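Local coordinates for transcription factor SPN1 (Saccharomyces cerevisiae, PDB 3NFQ), which acts in regulating RNA polymerase II transcription, binding the polymerase complex, SPT6 and chromatin, and may function in both TBP recruitment and post-recruitment steps of transcription, at residues Ala105-Pro110 with Glu143-Glu148; Gly91-Pro94 with Ile98-Ser101. All coordinates share one frame; numbering follows the deposited sequence.

Both interactions use helix 96-107 of the conserved central domain, interaction 2 near its first turn and interaction 1 near its C-terminal end, with centres about 16 Å apart. Interaction 2 lies nearer the chain's centre (about 9 Å, centre to centre, against 12 Å) and touches through no exposed residue, whereas interaction 1 includes exposed Lys144. Interaction 2 ties the end of the preceding loop, Leu93 and Pro94, to the helix it leads into, by proline-isoleucine packing and a side-chain to backbone hydrogen bond. Interaction 1 joins helix 96-107 to helix 136-149, its segments 33 residues apart, without a direct hydrogen bond: a buried leucine supplies van der Waals contact while the lysine pairs through water.

Interaction 1: residues Ala105-Pro110 with Glu143-Glu148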
loop_
_atom_site.group_PDB
_atom_site.type_symbol
_atom_site.label_atom_id
_atom_site.label_comp_id
_atom_site.label_asym_id
_atom_site.label_seq_id
_atom_site.Cartn_x
_atom_site.Cartn_y
_atom_site.Cartn_z
ATOM N N ALA A 105 4.337 -8.068 1.650
ATOM C CA ALA A 105 4.871 -7.303 2.765
ATOM C C ALA A 105 3.870 -7.140 3.891
ATOM O O ALA A 105 4.262 -7.227 5.043
ATOM C CB ALA A 105 5.387 -5.920 2.264
ATOM N N LEU A 106 2.582 -6.946 3.602
ATOM C CA LEU A 106 1.562 -6.794 4.642
ATOM C C LEU A 106 1.312 -8.124 5.385
ATOM O O LEU A 106 0.856 -8.130 6.537
ATOM C CB LEU A 106 0.230 -6.373 4.063
ATOM C CG LEU A 106 0.093 -4.938 3.498
ATOM C CD1 LEU A 106 -1.113 -4.842 2.623
ATOM C CD2 LEU A 106 0.028 -3.935 4.681
ATOM N N ASN A 107 1.642 -9.234 4.730
ATOM C CA ASN A 107 1.379 -10.552 5.301
ATOM C C ASN A 107 2.184 -10.781 6.576
ATOM O O ASN A 107 1.780 -11.548 7.451
ATOM C CB ASN A 107 1.673 -11.625 4.259
ATOM C CG ASN A 107 1.365 -12.995 4.770
ATOM O OD1 ASN A 107 2.257 -13.777 5.016
ATOM N ND2 ASN A 107 0.126 -13.229 5.077
ATOM N N ASP A 108 3.289 -10.062 6.696
ATOM C CA ASP A 108 4.222 -10.169 7.804
ATOM C C ASP A 108 4.078 -9.090 8.919
ATOM O O ASP A 108 4.773 -9.161 9.933
ATOM C CB ASP A 108 5.651 -10.064 7.248
ATOM C CG ASP A 108 6.028 -11.228 6.328
ATOM O OD1 ASP A 108 5.745 -12.395 6.676
ATOM O OD2 ASP A 108 6.614 -10.950 5.254
ATOM N N LEU A 109 3.205 -8.101 8.732
ATOM C CA LEU A 109 3.061 -6.990 9.653
ATOM C C LEU A 109 1.970 -7.262 10.655
ATOM O O LEU A 109 0.925 -7.766 10.269
ATOM C CB LEU A 109 2.629 -5.738 8.878
ATOM C CG LEU A 109 3.534 -4.559 8.629
ATOM C CD1 LEU A 109 2.655 -3.423 8.077
ATOM C CD2 LEU A 109 4.279 -4.067 9.899
ATOM N N PRO A 110 2.209 -6.959 11.949
ATOM C CA PRO A 110 1.158 -7.204 12.941
ATOM C C PRO A 110 -0.029 -6.202 12.929
ATOM O O PRO A 110 -0.306 -5.526 13.941
ATOM C CB PRO A 110 1.921 -7.205 14.276
ATOM C CG PRO A 110 3.140 -6.361 14.007
ATOM C CD PRO A 110 3.482 -6.523 12.567
ATOM N N GLU A 143 -8.574 -11.905 1.705
ATOM C CA GLU A 143 -9.604 -12.463 2.574
ATOM C C GLU A 143 -9.006 -13.101 3.833
ATOM O O GLU A 143 -9.557 -12.947 4.914
ATOM C CB GLU A 143 -10.427 -13.463 1.739
ATOM C CG GLU A 143 -11.274 -14.362 2.488
ATOM C CD GLU A 143 -11.795 -15.476 1.598
ATOM O OE1 GLU A 143 -11.607 -16.639 2.026
ATOM O OE2 GLU A 143 -12.317 -15.175 0.461
ATOM N N LYS A 144 -7.871 -13.783 3.701
ATOM C CA LYS A 144 -7.147 -14.311 4.870
ATOM C C LYS A 144 -6.655 -13.201 5.771
ATOM O O LYS A 144 -6.750 -13.287 6.998
ATOM C CB LYS A 144 -5.931 -15.132 4.426
ATOM C CG LYS A 144 -5.078 -15.577 5.618
ATOM C CD LYS A 144 -3.662 -15.897 5.118
ATOM C CE LYS A 144 -2.574 -15.605 6.157
ATOM N NZ LYS A 144 -1.385 -16.469 5.664
ATOM N N LEU A 145 -6.111 -12.141 5.168
ATOM C CA LEU A 145 -5.518 -11.079 5.983
ATOM C C LEU A 145 -6.600 -10.301 6.719
ATOM O O LEU A 145 -6.429 -9.968 7.884
ATOM C CB LEU A 145 -4.739 -10.113 5.121
ATOM C CG LEU A 145 -3.418 -10.749 4.657
ATOM C CD1 LEU A 145 -2.761 -9.753 3.685
ATOM C CD2 LEU A 145 -2.529 -11.001 5.832
ATOM N N ILE A 146 -7.665 -9.966 6.048
ATOM C CA ILE A 146 -8.705 -9.210 6.765
ATOM C C ILE A 146 -9.306 -9.975 7.972
ATOM O O ILE A 146 -9.605 -9.380 9.025
ATOM C CB ILE A 146 -9.803 -8.648 5.791
ATOM C CG1 ILE A 146 -10.602 -7.520 6.452
ATOM C CG2 ILE A 146 -10.703 -9.671 5.258
ATOM C CD1 ILE A 146 -9.812 -6.194 6.376
ATOM N N ALA A 147 -9.542 -11.269 7.788
ATOM C CA ALA A 147 -10.012 -12.148 8.877
ATOM C C ALA A 147 -9.024 -12.160 10.010
ATOM O O ALA A 147 -9.386 -12.053 11.184
ATOM C CB ALA A 147 -10.252 -13.576 8.331
ATOM N N GLU A 148 -7.755 -12.282 9.675
ATOM C CA GLU A 148 -6.732 -12.350 10.664
ATOM C C GLU A 148 -6.586 -11.029 11.423
ATOM O O GLU A 148 -6.480 -11.009 12.662
ATOM C CB GLU A 148 -5.429 -12.721 9.962
ATOM C CG GLU A 148 -4.263 -12.834 10.843
ATOM C CD GLU A 148 -3.015 -13.242 10.085
ATOM O OE1 GLU A 148 -3.063 -14.211 9.303
ATOM O OE2 GLU A 148 -1.962 -12.612 10.288
HETATM O O HOH W 1 0.945 -16.088 6.862
#
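Asn107 meets Leu145 and Lys144 with the nitrogen end of its carboxamide, and its side chain crosses each of theirs at about a right angle. The van der Waals part of the contact belongs to Leu145, whose methyl CD2 packs against the amide nitrogen: it lies 3.5 Å from Asn107 ND2 and 4.0 Å from Asn107 CA, while the Leu106 carbonyl O stands more loosely by the same methyl. With CG anti to the backbone N (chi1 -178°), the amide of Asn107 reaches across to helix 136-149 from the point where the two segments come nearest, Asn107 CA lying 7.0 Å from Leu145 CA. The contact sets helix 96-107 against helix 136-149, two elements of the TFIIS N-terminal-like helical bundle. Inward, Leu106 continues this packing onto Leu78, Leu121 and Trp149, and Leu141 gives Asn107 a further neighbour on helix 136-149.

The polar part runs through solvent. Lys144 NZ comes to 3.6 Å from Asn107 ND2, two donors side by side, and a water joins the residues instead: it accepts from Lys144 NZ at 2.6 Å and donates to Asn107 OD1 at 3.2 Å. The lysine chain, bent at chi3 (148°), also lays CE 3.8 Å from Asn107 ND2. Leu106 O also accepts from Leu109 N at 3.2 Å.

Interaction 2: residues Gly91-Pro94 with Ile98-Ser101; sequences GSLP and IQKS
The carboxamide of Gln99 has Leu93 CB above one face, 3.7 Å from its NE2, and Pro94 O almost in its plane, so the same nitrogen meets a methylene and a carbonyl from different directions. The pyrrolidine ring of Pro94 is flanked likewise: Gln99 CG stands over one face, 3.9 Å from Pro94 CG, while Ile98 CG2 lies beyond the CB-CG bond, 3.8 Å from Pro94 CB. Gln99 NE2 donates to Pro94 O at 2.9 Å in a nearly straight bond (167°), tilted 31° from the carbonyl plane. Gln99 reaches the loop by keeping CG anti to its carbonyl carbon and running extended beyond it (chi2 177°). A leucine in its place would probably leave Pro94 O without this donor and the loop less firmly tied to the helix. The bond ties Pro94, just ahead of the helix, to the first turns of helix 96-107, where Ser95 OG accepts from Ile98 N. Around this junction, Tyr128 of helix 121-130 touches Leu93, Pro94 and Gln99, Leu138 of helix 136-149 also packs on Gln99, and Ile98 rests on Lys52 and Val53 of helix 51-63.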
loop_
_atom_site.group_PDB
_atom_site.type_symbol
_atom_site.label_atom_id
_atom_site.label_comp_id
_atom_site.label_asym_id
_atom_site.label_seq_id
_atom_site.Cartn_x
_atom_site.Cartn_y
_atom_site.Cartn_z
ATOM N N GLY A 91 -12.391 1.900 -11.341
ATOM C CA GLY A 91 -12.286 0.570 -10.795
ATOM C C GLY A 91 -10.954 -0.087 -11.062
ATOM O O GLY A 91 -10.714 -1.193 -10.577
ATOM N N SER A 92 -10.077 0.605 -11.792
ATOM C CA SER A 92 -8.803 -0.005 -12.197
ATOM C C SER A 92 -7.778 -0.020 -11.048
ATOM O O SER A 92 -7.819 0.806 -10.123
ATOM C CB SER A 92 -8.261 0.675 -13.430
ATOM O OG SER A 92 -7.844 1.962 -13.080
ATOM N N LEU A 93 -6.846 -0.968 -11.133
ATOM C CA LEU A 93 -5.978 -1.276 -10.043
ATOM C C LEU A 93 -4.512 -1.018 -10.426
ATOM O O LEU A 93 -4.202 -0.905 -11.619
ATOM C CB LEU A 93 -6.194 -2.746 -9.695
ATOM C CG LEU A 93 -7.583 -2.971 -9.088
ATOM C CD1 LEU A 93 -7.804 -4.427 -9.035
ATOM C CD2 LEU A 93 -7.633 -2.267 -7.689
ATOM N N PRO A 94 -3.625 -0.908 -9.432
ATOM C CA PRO A 94 -2.195 -0.832 -9.849
ATOM C C PRO A 94 -1.769 -2.133 -10.478
ATOM O O PRO A 94 -2.516 -3.105 -10.530
ATOM C CB PRO A 94 -1.455 -0.609 -8.533
ATOM C CG PRO A 94 -2.404 -1.299 -7.442
ATOM C CD PRO A 94 -3.790 -0.924 -7.961
ATOM N N ILE A 98 2.900 -4.452 -8.137
ATOM C CA ILE A 98 2.660 -3.623 -6.950
ATOM C C ILE A 98 1.693 -4.332 -5.964
ATOM O O ILE A 98 1.914 -4.346 -4.746
ATOM C CB ILE A 98 2.150 -2.231 -7.346
ATOM C CG1 ILE A 98 3.315 -1.338 -7.762
ATOM C CG2 ILE A 98 1.326 -1.550 -6.096
ATOM C CD1 ILE A 98 2.888 -0.205 -8.611
ATOM N N GLN A 99 0.629 -4.937 -6.492
ATOM C CA GLN A 99 -0.322 -5.630 -5.617
ATOM C C GLN A 99 0.371 -6.760 -4.881
ATOM O O GLN A 99 0.288 -6.858 -3.678
ATOM C CB GLN A 99 -1.478 -6.215 -6.406
ATOM C CG GLN A 99 -2.354 -5.206 -7.197
ATOM C CD GLN A 99 -3.433 -5.906 -8.000
ATOM O OE1 GLN A 99 -4.045 -6.853 -7.521
ATOM N NE2 GLN A 99 -3.693 -5.435 -9.214
ATOM N N LYS A 100 1.075 -7.601 -5.622
ATOM C CA LYS A 100 1.683 -8.773 -5.024
ATOM C C LYS A 100 2.799 -8.403 -4.040
ATOM O O LYS A 100 2.911 -8.983 -2.946
ATOM C CB LYS A 100 2.241 -9.657 -6.129
ATOM C CG LYS A 100 2.626 -10.971 -5.545
ATOM C CD LYS A 100 3.411 -11.802 -6.550
ATOM C CE LYS A 100 3.552 -13.205 -5.966
ATOM N NZ LYS A 100 3.990 -14.114 -7.053
ATOM N N SER A 101 3.611 -7.414 -4.405
ATOM C CA SER A 101 4.679 -6.991 -3.495
ATOM C C SER A 101 4.140 -6.403 -2.223
ATOM O O SER A 101 4.647 -6.673 -1.127
ATOM C CB SER A 101 5.590 -5.948 -4.132
ATOM O OG SER A 101 6.246 -6.555 -5.238
#